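Local coordinates for calcium uptake protein 3, mitochondrial (Homo sapiens, PDB 6AGI) that senses calcium through its EF-hands and, as a disulfide-linked heterodimer with MICU1, regulates the mitochondrial calcium uniporter channel, at residues Thr34-Asp37 / Phe38-Val42; Leu96-Ile99 / Leu100-His104; Gly106-Ile109 / Ala110-Phe114; Asp229-Arg232 / Phe233-Leu237; Phe300-Leu303 / Asn304-Asp308. One frame throughout, in Å; residues are numbered along the deposited sequence.

How the interactions relate
All five contacts are local and lie on helices or at their ends. They follow one another along the chain. Interaction 1 is the first turns of helix 35-43, and interaction 2 is the end of helix 90-101. Interaction 3 lies on helix 104-114, which leads into the first calcium loop. Interaction 4 is on helix 227-250, and interaction 5 joins helices 293-304 and 306-312. Interactions 2, 3 and 4 are close neighbours, with centres 10 to 12 Å apart. Interaction 1 reaches this group through Phe38 and Val42, and interaction 5 through Asn304. Interactions 2, 3 and 5 also touch the second subunit, another copy of this protein, so EF-hand helices and subunit interface are packed together here.

Interaction 1 of 5, residues Thr34-Asp37 / Phe38-Val42; sequences TPYD and FILAV
Leu40 packs on the ring of Tyr36, one turn earlier, at the capped start of helix 35-43. The motif at this helix end is a capping box formed by Thr34 and Asp37. Methyl CD1 of Leu40 sits over one face of the Tyr36 ring, 3.9 Å from its centroid. It lies 17° off the ring normal, which makes this a CH-pi contact. The nearest ring atoms are CE2 and CZ. The Tyr36 side chain has CG anti to the backbone N (chi1 -169°), and this turns the ring forward along the helix to meet Leu40. Ile39 CB approaches the same ring obliquely, 4.4 Å from Tyr36 CD1.

The helix bonds begin with Phe38 N, which donates to Thr34 O at 2.9 Å. Leu40 N donates to Tyr36 O at 2.9 Å. Further out, Lys83 makes a cation-pi contact with the Tyr36 ring. Phe38 points into the fold and packs on Tyr93 and Leu96 of helix 90-101.

The capping box fixes the first turn. Asp37 N donates to Thr34 OG1 at 3.2 Å. In return, Asp37 OD2 accepts from the backbone N of Thr34, and Ser24 OG is also bonded to this oxygen. The bond from Thr34 N to Asp37 OD2 measures 3.1 Å and arrives on the anti side of the carboxylate.

Interaction 2 of 5, residues Leu96-Ile99 / Leu100-His104; sequences LLCI and LTKPH
Thr101 turns its hydroxyl back onto the carbonyl of Cys98, three residues earlier. Its OG1 stands between the backbone N and the carbonyl carbon (chi1 65°), which brings the oxygen close to the preceding turn. OG1 donates to Cys98 O at 2.9 Å, with the donor tilted 20° from the carbonyl plane. The backbone N of Thr101 donates to the same oxygen at 3.1 Å, but from well above that plane. Cys98 O is thus gripped twice by one residue. A weak bond from Lys102 N adds to it.

Lys102 N makes its stronger bond to Ile99 O, at 3.0 Å, again from above the carbonyl plane. The Lys102 side chain runs back along the helix on the side of Cys98, and farther along it packs on Met234, Phe107 and Ala110.

Leu100 N donates to Leu96 O at 3.1 Å, and the Leu100 side chain lies along the preceding turn. That side chain then packs on Val42 and Leu237. Leu97 and Cys98 face the second subunit, another copy of this protein, where Phe318 and Asn314 of that subunit pack on them.

The bonding thus shifts mainly from i-to-i+4 at Leu100 to i-to-i+3 at Thr101 and Lys102, as helix 90-101 passes into the link that follows. This short link leads into helix 104-114, the entering helix of EF-hand 1.

Interaction 3 of 5, residues Gly106-Ile109 / Ala110-Phe114; sequences GFRI and AFNMF
The side chains of Arg108 and Asn112 lie side by side and point the same way, but the flat guanidinium does not reach the flat amide. The two planes are 60° apart. The touch is made by the aliphatic part of the arginine: its CG lies 4.0 Å from Asn112 ND2. A chi1 of -175° sets Arg108 CG beside Asn112, and the rest of the chain carries the guanidinium away from the amide.

The aromatic rings point away from this strip, into the fold. Phe107 meets Tyr231 edge-to-face, and Phe111 meets Phe230 in the same manner.

On another side of the helix, Ile109 and Met113 pack loosely, with Ile109 CG2 4.5 Å from Met113 CG. These residues face the second subunit, where Ala312 of that subunit packs on Ile109 and Val334 on Met113. Arg330 of the second subunit donates to Met113 O.

The carbonyls of Gly106 to Ala110 each accept from the backbone N four places on. Phe111 N to Phe107 O is 2.9 Å and almost straight, at 176°. Helix 104-114 enters the first calcium loop, whose ligand Asp115 follows directly. The chemistry is therefore divided: aromatic packing ties the helix to helix 227-250, while aliphatic and polar groups meet the dimer partner.

Interaction 4 of 5, residues Asp229-Arg232 / Phe233-Leu237; sequences DFYR and FMDNL
Phe233 N donates to Asp229 O at 2.8 Å, the shortest of the regular alpha-helical bonds in this part of helix 227-250. Met234, Asp235 and Asn236 continue the pattern, each bonding to the carbonyl four residues back.

A Met-aromatic contact lies on the buried side. Met234 SD is 4.4 Å from the centroid of the Phe230 ring, at an oblique 38° off the normal. The two side chains run alongside each other. With chi1 at -157°, the Phe230 ring swings toward helix 104-114. There it touches Ala110, and Met234 packs on Phe107. Phe233 is turned to another part of the core, toward Phe216, Leu96 and Ile99.

Tyr231 and Asp235 meet on a neighbouring strip, ring against CB, with ring and carboxylate planes 56° apart. The closest side-chain atoms are Tyr231 CE1 and Asp235 CB, at 4.1 Å.

The more exposed side carries an i-to-i+3 salt bridge between Asp229 and Arg232. Arg232 bends at chi3 so that its NH2 reaches back to Asp229 OD1 at 2.9 Å, meeting that oxygen on the anti side, well out of the carboxylate plane.

Interaction 5 of 5, residues Phe300-Leu303 / Asn304-Asp308; sequences FQFL and NNLED
A helix-to-helix junction in the degenerate EF-hand 2 region brings Leu306 back onto Phe302. Helix 293-304 ends here and helix 306-312 begins just after Asn305. The Leu306 methyl CD1 approaches the end of the Phe302 ring obliquely, 3.7 Å from CZ. It also lies 4.2 Å from Leu303 CD2. Leu303 and Leu306 run alongside each other, whereas Phe302 and Leu306 meet at a slant. In Leu306, chi1 of -159° together with chi2 of 72° sets CD1 against Phe302.

Phe302 is buried. Phe309 and Phe340 each meet its ring edge-to-face, and Val332 packs on it from helix 325-336.

The backbone tells where the first helix gives way. Asn304 N donates to Phe300 O at 3.0 Å and also bonds weakly to Gln301 O. Asn305 N then donates to Phe302 O at 2.9 Å, from above the carbonyl plane. It also makes a weak bond to Gln301 O. Leu306 N has a weak, long bond to Leu303 O, at 3.4 Å. Asn305 holds the N-cap position of the next helix, but its side chain makes no capping bond.

The Asn304 amide turns to the 100-102 region. ND2 donates to Leu100 O, at the end of helix 90-101, and weakly to Lys102 O, in the link after it. The junction therefore combines two kinds of hold: apolar packing of Phe302, Leu303 and Leu306 across the break, and a hydrogen bond from the Asn304 side-chain amide that ties this region to the segment leading into EF-hand 1.

Interaction 1 of 5, residues Thr34-Asp37 / Phe38-Val42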
# COMPACT_ATOMS: atom_id res chain seq x y z
N THR B 34 -3.32 13.42 28.04
CA THR B 34 -3.59 12.26 28.88
C THR B 34 -4.16 11.14 28.03
O THR B 34 -4.53 11.35 26.87
CB THR B 34 -4.54 12.61 30.00
OG1 THR B 34 -5.74 13.16 29.46
CG2 THR B 34 -3.89 13.58 30.95
N PRO B 35 -4.24 9.92 28.56
CA PRO B 35 -4.89 8.85 27.78
C PRO B 35 -6.32 9.19 27.39
O PRO B 35 -6.73 8.92 26.25
CB PRO B 35 -4.80 7.64 28.70
CG PRO B 35 -3.57 7.93 29.53
CD PRO B 35 -3.59 9.40 29.78
N TYR B 36 -7.08 9.84 28.28
CA TYR B 36 -8.41 10.30 27.87
C TYR B 36 -8.30 11.33 26.75
O TYR B 36 -9.01 11.23 25.73
CB TYR B 36 -9.19 10.88 29.07
CG TYR B 36 -10.65 11.14 28.78
CD1 TYR B 36 -11.38 10.29 27.94
CD2 TYR B 36 -11.32 12.21 29.34
CE1 TYR B 36 -12.73 10.51 27.66
CE2 TYR B 36 -12.67 12.45 29.07
CZ TYR B 36 -13.37 11.60 28.23
OH TYR B 36 -14.72 11.80 27.95
N ASP B 37 -7.36 12.28 26.86
CA ASP B 37 -7.23 13.29 25.82
C ASP B 37 -6.90 12.67 24.48
O ASP B 37 -7.39 13.15 23.44
CB ASP B 37 -6.12 14.29 26.15
CG ASP B 37 -6.50 15.27 27.22
OD1 ASP B 37 -7.65 15.75 27.20
OD2 ASP B 37 -5.60 15.59 28.03
N PHE B 38 -6.12 11.58 24.48
CA PHE B 38 -5.88 10.88 23.23
C PHE B 38 -7.15 10.21 22.70
O PHE B 38 -7.46 10.30 21.50
CB PHE B 38 -4.74 9.89 23.41
CG PHE B 38 -4.55 9.03 22.23
CD1 PHE B 38 -3.91 9.51 21.10
CD2 PHE B 38 -5.09 7.75 22.21
CE1 PHE B 38 -3.77 8.73 20.00
CE2 PHE B 38 -4.95 6.96 21.10
CZ PHE B 38 -4.28 7.45 20.00
N ILE B 39 -7.87 9.50 23.57
CA ILE B 39 -9.14 8.89 23.16
C ILE B 39 -10.05 9.91 22.49
O ILE B 39 -10.69 9.64 21.46
CB ILE B 39 -9.83 8.20 24.34
CG1 ILE B 39 -8.94 7.04 24.86
CG2 ILE B 39 -11.21 7.72 23.93
CD1 ILE B 39 -9.50 6.32 26.08
N LEU B 40 -10.17 11.10 23.10
CA LEU B 40 -10.96 12.15 22.49
C LEU B 40 -10.36 12.59 21.17
O LEU B 40 -11.08 12.74 20.17
CB LEU B 40 -11.10 13.33 23.46
CG LEU B 40 -11.98 12.99 24.67
CD1 LEU B 40 -12.01 14.06 25.76
CD2 LEU B 40 -13.40 12.62 24.22
N ALA B 41 -9.03 12.72 21.12
CA ALA B 41 -8.35 13.20 19.91
C ALA B 41 -8.61 12.30 18.72
O ALA B 41 -8.63 12.77 17.58
CB ALA B 41 -6.85 13.30 20.15
N VAL B 42 -8.80 11.00 18.95
CA VAL B 42 -9.04 10.08 17.85
C VAL B 42 -10.52 9.74 17.64
O VAL B 42 -10.86 9.14 16.60
CB VAL B 42 -8.19 8.80 17.99
CG1 VAL B 42 -6.77 9.21 18.15
CG2 VAL B 42 -8.60 7.98 19.18

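Interaction 2 of 5, residues Leu96-Ile99 / Leu100-His104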
# COMPACT_ATOMS: atom_id res chain seq x y z
N LEU B 96 1.10 6.55 18.33
CA LEU B 96 -0.21 5.92 18.49
C LEU B 96 -1.09 6.09 17.25
O LEU B 96 -1.71 5.11 16.78
CB LEU B 96 -0.89 6.52 19.72
CG LEU B 96 -0.13 6.31 21.02
CD1 LEU B 96 -0.71 7.14 22.19
CD2 LEU B 96 -0.18 4.81 21.33
N LEU B 97 -1.14 7.31 16.69
CA LEU B 97 -1.83 7.52 15.42
C LEU B 97 -1.34 6.59 14.34
O LEU B 97 -2.14 6.09 13.52
CB LEU B 97 -1.67 8.95 14.92
CG LEU B 97 -2.40 10.04 15.66
CD1 LEU B 97 -2.03 11.38 15.06
CD2 LEU B 97 -3.86 9.70 15.52
N CYS B 98 -0.03 6.46 14.24
CA CYS B 98 0.52 5.59 13.22
C CYS B 98 0.06 4.15 13.40
O CYS B 98 -0.31 3.48 12.42
CB CYS B 98 2.04 5.73 13.25
SG CYS B 98 2.96 4.60 12.23
N ILE B 99 0.08 3.65 14.65
CA ILE B 99 -0.43 2.31 14.97
C ILE B 99 -1.85 2.11 14.45
O ILE B 99 -2.18 1.08 13.86
CB ILE B 99 -0.35 2.02 16.48
CG1 ILE B 99 1.09 1.80 16.91
CG2 ILE B 99 -1.19 0.82 16.84
CD1 ILE B 99 1.21 1.71 18.44
N LEU B 100 -2.73 3.08 14.73
CA LEU B 100 -4.12 2.96 14.29
C LEU B 100 -4.27 2.66 12.79
O LEU B 100 -5.27 2.06 12.38
CB LEU B 100 -4.86 4.24 14.67
CG LEU B 100 -5.13 4.44 16.16
CD1 LEU B 100 -6.07 5.61 16.39
CD2 LEU B 100 -5.70 3.16 16.76
N THR B 101 -3.30 3.05 11.95
CA THR B 101 -3.45 2.79 10.51
C THR B 101 -2.76 1.50 10.04
O THR B 101 -2.99 1.09 8.90
CB THR B 101 -2.92 3.96 9.67
OG1 THR B 101 -1.51 4.09 9.86
CG2 THR B 101 -3.58 5.27 10.09
N LYS B 102 -1.91 0.89 10.86
CA LYS B 102 -1.12 -0.24 10.40
C LYS B 102 -1.96 -1.50 10.25
O LYS B 102 -2.88 -1.73 11.03
CB LYS B 102 0.05 -0.55 11.35
CG LYS B 102 1.21 0.41 11.21
CD LYS B 102 2.40 -0.08 12.01
CE LYS B 102 3.57 0.92 11.98
NZ LYS B 102 3.38 2.14 12.81
N PRO B 103 -1.66 -2.33 9.26
CA PRO B 103 -2.23 -3.67 9.24
C PRO B 103 -1.46 -4.52 10.24
O PRO B 103 -0.43 -4.10 10.78
CB PRO B 103 -1.99 -4.14 7.79
CG PRO B 103 -1.38 -2.95 7.07
CD PRO B 103 -0.72 -2.14 8.14
N HIS B 104 -1.99 -5.71 10.51
CA HIS B 104 -1.35 -6.52 11.53
C HIS B 104 0.08 -6.90 11.14
O HIS B 104 1.02 -6.73 11.94
CB HIS B 104 -2.21 -7.76 11.81
CG HIS B 104 -3.49 -7.45 12.52
ND1 HIS B 104 -3.56 -7.35 13.89
CD2 HIS B 104 -4.75 -7.26 12.06
CE1 HIS B 104 -4.80 -7.10 14.25
NE2 HIS B 104 -5.55 -7.03 13.16

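Interaction 3 of 5, residues Gly106-Ile109 / Ala110-Phe114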
# COMPACT_ATOMS: atom_id res chain seq x y z
N GLY B 106 2.00 -5.19 9.57
CA GLY B 106 2.81 -4.02 9.75
C GLY B 106 3.39 -3.93 11.14
O GLY B 106 4.43 -3.28 11.30
N PHE B 107 2.76 -4.57 12.13
CA PHE B 107 3.30 -4.50 13.49
C PHE B 107 4.70 -5.07 13.49
O PHE B 107 5.60 -4.57 14.18
CB PHE B 107 2.43 -5.27 14.49
CG PHE B 107 0.99 -4.81 14.61
CD1 PHE B 107 0.53 -3.66 13.98
CD2 PHE B 107 0.07 -5.60 15.31
CE1 PHE B 107 -0.81 -3.26 14.08
CE2 PHE B 107 -1.28 -5.22 15.41
CZ PHE B 107 -1.72 -4.05 14.80
N ARG B 108 4.91 -6.12 12.68
CA ARG B 108 6.24 -6.70 12.55
C ARG B 108 7.16 -5.76 11.80
O ARG B 108 8.33 -5.60 12.20
CB ARG B 108 6.16 -8.03 11.83
CG ARG B 108 7.46 -8.74 11.76
CD ARG B 108 7.30 -10.00 10.93
NE ARG B 108 6.16 -10.83 11.35
CZ ARG B 108 6.23 -11.89 12.15
NH1 ARG B 108 7.39 -12.30 12.66
NH2 ARG B 108 5.12 -12.56 12.45
N ILE B 109 6.68 -5.12 10.72
CA ILE B 109 7.56 -4.15 10.07
C ILE B 109 7.98 -3.06 11.07
O ILE B 109 9.13 -2.62 11.09
CB ILE B 109 6.90 -3.54 8.82
CG1 ILE B 109 6.81 -4.56 7.70
CG2 ILE B 109 7.68 -2.32 8.29
CD1 ILE B 109 5.70 -4.22 6.66
N ALA B 110 7.06 -2.64 11.95
CA ALA B 110 7.35 -1.59 12.92
C ALA B 110 8.37 -2.04 13.96
O ALA B 110 9.38 -1.37 14.20
CB ALA B 110 6.05 -1.14 13.58
N PHE B 111 8.11 -3.20 14.59
CA PHE B 111 9.06 -3.80 15.53
C PHE B 111 10.47 -3.89 14.94
O PHE B 111 11.46 -3.50 15.59
CB PHE B 111 8.58 -5.19 15.94
CG PHE B 111 9.45 -5.84 16.96
CD1 PHE B 111 9.31 -5.56 18.31
CD2 PHE B 111 10.45 -6.72 16.57
CE1 PHE B 111 10.14 -6.14 19.26
CE2 PHE B 111 11.29 -7.31 17.51
CZ PHE B 111 11.13 -7.01 18.87
N ASN B 112 10.58 -4.43 13.71
CA ASN B 112 11.89 -4.50 13.09
C ASN B 112 12.45 -3.11 12.80
O ASN B 112 13.66 -2.90 12.96
CB ASN B 112 11.81 -5.32 11.81
CG ASN B 112 11.72 -6.78 12.09
OD1 ASN B 112 12.08 -7.23 13.18
ND2 ASN B 112 11.22 -7.56 11.11
N MET B 113 11.61 -2.15 12.46
CA MET B 113 12.15 -0.81 12.30
C MET B 113 12.72 -0.27 13.61
O MET B 113 13.60 0.59 13.58
CB MET B 113 11.08 0.15 11.76
CG MET B 113 10.91 0.08 10.25
SD MET B 113 12.41 0.55 9.41
CE MET B 113 12.07 2.30 9.26
N PHE B 114 12.25 -0.77 14.74
CA PHE B 114 12.77 -0.33 16.03
C PHE B 114 14.05 -1.06 16.45
O PHE B 114 14.96 -0.44 17.00
CB PHE B 114 11.69 -0.51 17.10
CG PHE B 114 10.80 0.69 17.29
CD1 PHE B 114 11.24 1.77 18.04
CD2 PHE B 114 9.52 0.72 16.75
CE1 PHE B 114 10.41 2.87 18.24
CE2 PHE B 114 8.69 1.81 16.94
CZ PHE B 114 9.13 2.88 17.68

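Interaction 4 of 5, residues Asp229-Arg232 / Phe233-Leu237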
# COMPACT_ATOMS: atom_id res chain seq x y z
N ASP B 229 4.78 -8.79 22.86
CA ASP B 229 4.15 -7.70 23.60
C ASP B 229 3.83 -6.50 22.72
O ASP B 229 2.76 -5.89 22.84
CB ASP B 229 5.00 -7.22 24.78
CG ASP B 229 5.46 -8.35 25.68
OD1 ASP B 229 4.61 -9.18 26.06
OD2 ASP B 229 6.65 -8.35 26.08
N PHE B 230 4.74 -6.16 21.80
CA PHE B 230 4.54 -5.07 20.86
C PHE B 230 3.28 -5.29 20.03
O PHE B 230 2.42 -4.40 19.93
CB PHE B 230 5.79 -5.03 19.97
CG PHE B 230 6.08 -3.73 19.30
CD1 PHE B 230 6.60 -2.65 20.02
CD2 PHE B 230 5.95 -3.62 17.92
CE1 PHE B 230 6.91 -1.46 19.39
CE2 PHE B 230 6.27 -2.44 17.28
CZ PHE B 230 6.75 -1.36 18.01
N TYR B 231 3.16 -6.48 19.44
CA TYR B 231 1.97 -6.86 18.71
C TYR B 231 0.74 -6.72 19.59
O TYR B 231 -0.31 -6.25 19.13
CB TYR B 231 2.10 -8.30 18.21
CG TYR B 231 0.99 -8.77 17.30
CD1 TYR B 231 -0.27 -9.07 17.79
CD2 TYR B 231 1.22 -8.95 15.95
CE1 TYR B 231 -1.28 -9.50 16.95
CE2 TYR B 231 0.21 -9.38 15.10
CZ TYR B 231 -1.04 -9.66 15.62
OH TYR B 231 -2.05 -10.09 14.80
N ARG B 232 0.83 -7.15 20.85
CA ARG B 232 -0.38 -7.12 21.65
C ARG B 232 -0.78 -5.70 22.00
O ARG B 232 -1.97 -5.39 22.06
CB ARG B 232 -0.20 -7.97 22.90
CG ARG B 232 -0.15 -9.44 22.61
CD ARG B 232 -0.26 -10.28 23.87
NE ARG B 232 1.01 -10.35 24.58
CZ ARG B 232 1.77 -11.45 24.63
NH1 ARG B 232 1.39 -12.55 23.98
NH2 ARG B 232 2.92 -11.44 25.30
N PHE B 233 0.20 -4.81 22.21
CA PHE B 233 -0.13 -3.41 22.46
C PHE B 233 -0.83 -2.79 21.26
O PHE B 233 -1.87 -2.14 21.42
CB PHE B 233 1.12 -2.62 22.81
CG PHE B 233 0.83 -1.16 23.03
CD1 PHE B 233 0.20 -0.74 24.19
CD2 PHE B 233 1.14 -0.22 22.07
CE1 PHE B 233 -0.09 0.59 24.40
CE2 PHE B 233 0.85 1.12 22.27
CZ PHE B 233 0.24 1.53 23.44
N MET B 234 -0.29 -2.99 20.03
CA MET B 234 -0.95 -2.38 18.88
C MET B 234 -2.30 -3.03 18.56
O MET B 234 -3.26 -2.32 18.21
CB MET B 234 -0.09 -2.38 17.59
CG MET B 234 1.26 -1.64 17.68
SD MET B 234 2.56 -1.98 16.54
CE MET B 234 1.93 -1.03 15.19
N ASP B 235 -2.42 -4.34 18.73
CA ASP B 235 -3.72 -4.98 18.53
C ASP B 235 -4.73 -4.47 19.56
O ASP B 235 -5.88 -4.15 19.22
CB ASP B 235 -3.53 -6.50 18.56
CG ASP B 235 -4.79 -7.28 18.21
OD1 ASP B 235 -5.50 -6.92 17.25
OD2 ASP B 235 -5.01 -8.32 18.85
N ASN B 236 -4.31 -4.33 20.81
CA ASN B 236 -5.24 -3.87 21.84
C ASN B 236 -5.61 -2.41 21.68
O ASN B 236 -6.71 -2.02 22.08
CB ASN B 236 -4.66 -4.04 23.24
CG ASN B 236 -4.49 -5.45 23.62
OD1 ASN B 236 -5.21 -6.32 23.11
ND2 ASN B 236 -3.63 -5.71 24.61
N LEU B 237 -4.73 -1.61 21.08
CA LEU B 237 -5.11 -0.22 20.90
C LEU B 237 -6.07 -0.05 19.74
O LEU B 237 -7.02 0.73 19.85
CB LEU B 237 -3.87 0.65 20.68
CG LEU B 237 -4.25 2.14 20.52
CD1 LEU B 237 -4.49 2.84 21.85
CD2 LEU B 237 -3.24 2.89 19.68

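Interaction 5 of 5, residues Phe300-Leu303 / Asn304-Asp308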
# COMPACT_ATOMS: atom_id res chain seq x y z
N PHE B 300 -13.03 -2.39 9.48
CA PHE B 300 -11.85 -1.53 9.59
C PHE B 300 -10.51 -2.28 9.52
O PHE B 300 -9.52 -1.75 8.99
CB PHE B 300 -12.01 -0.63 10.81
CG PHE B 300 -13.14 0.36 10.64
CD1 PHE B 300 -12.94 1.54 9.94
CD2 PHE B 300 -14.43 0.07 11.07
CE1 PHE B 300 -13.96 2.44 9.72
CE2 PHE B 300 -15.47 0.97 10.86
CZ PHE B 300 -15.22 2.15 10.18
N GLN B 301 -10.46 -3.54 9.95
CA GLN B 301 -9.25 -4.32 9.66
C GLN B 301 -9.03 -4.39 8.15
O GLN B 301 -7.89 -4.20 7.66
CB GLN B 301 -9.35 -5.71 10.28
CG GLN B 301 -8.82 -5.74 11.71
CD GLN B 301 -9.34 -6.92 12.52
OE1 GLN B 301 -9.96 -7.84 11.98
NE2 GLN B 301 -9.12 -6.87 13.83
N PHE B 302 -10.11 -4.62 7.41
CA PHE B 302 -10.03 -4.65 5.95
C PHE B 302 -9.55 -3.30 5.38
O PHE B 302 -8.72 -3.26 4.46
CB PHE B 302 -11.40 -5.01 5.39
CG PHE B 302 -11.58 -4.64 3.96
CD1 PHE B 302 -10.82 -5.25 2.97
CD2 PHE B 302 -12.46 -3.64 3.61
CE1 PHE B 302 -10.98 -4.88 1.65
CE2 PHE B 302 -12.61 -3.27 2.29
CZ PHE B 302 -11.87 -3.88 1.31
N LEU B 303 -10.02 -2.18 5.96
CA LEU B 303 -9.53 -0.89 5.47
C LEU B 303 -8.05 -0.74 5.73
O LEU B 303 -7.36 -0.06 4.95
CB LEU B 303 -10.24 0.31 6.09
CG LEU B 303 -11.65 0.54 5.59
CD1 LEU B 303 -12.23 1.85 6.13
CD2 LEU B 303 -11.65 0.45 4.07
N ASN B 304 -7.52 -1.38 6.77
CA ASN B 304 -6.09 -1.24 6.89
C ASN B 304 -5.34 -2.20 5.98
O ASN B 304 -4.14 -2.00 5.76
CB ASN B 304 -5.64 -1.38 8.35
CG ASN B 304 -5.89 -0.11 9.12
OD1 ASN B 304 -6.21 0.92 8.54
ND2 ASN B 304 -5.72 -0.15 10.42
N ASN B 305 -6.02 -3.17 5.38
CA ASN B 305 -5.40 -4.08 4.42
C ASN B 305 -5.85 -3.74 2.99
O ASN B 305 -5.91 -4.60 2.09
CB ASN B 305 -5.75 -5.51 4.79
CG ASN B 305 -4.71 -6.16 5.65
OD1 ASN B 305 -4.96 -6.49 6.82
ND2 ASN B 305 -3.51 -6.32 5.10
N LEU B 306 -6.18 -2.46 2.78
CA LEU B 306 -6.76 -2.10 1.50
C LEU B 306 -5.83 -2.36 0.32
O LEU B 306 -6.32 -2.62 -0.78
CB LEU B 306 -7.19 -0.63 1.51
CG LEU B 306 -8.25 -0.42 0.41
CD1 LEU B 306 -9.56 -1.05 0.80
CD2 LEU B 306 -8.44 1.05 0.11
N GLU B 307 -4.53 -2.21 0.54
CA GLU B 307 -3.54 -2.39 -0.51
C GLU B 307 -3.68 -3.79 -1.06
O GLU B 307 -3.95 -3.99 -2.24
CB GLU B 307 -2.13 -2.17 0.03
CG GLU B 307 -1.73 -0.71 0.15
CD GLU B 307 -2.36 -0.03 1.35
OE1 GLU B 307 -3.13 -0.70 2.08
OE2 GLU B 307 -2.09 1.17 1.57
N ASP B 308 -3.49 -4.77 -0.18
CA ASP B 308 -3.61 -6.17 -0.58
C ASP B 308 -4.90 -6.37 -1.34
O ASP B 308 -4.92 -7.07 -2.38
CB ASP B 308 -3.57 -7.10 0.64
CG ASP B 308 -2.17 -7.26 1.24
OD1 ASP B 308 -1.34 -6.33 1.05
OD2 ASP B 308 -1.86 -8.31 1.86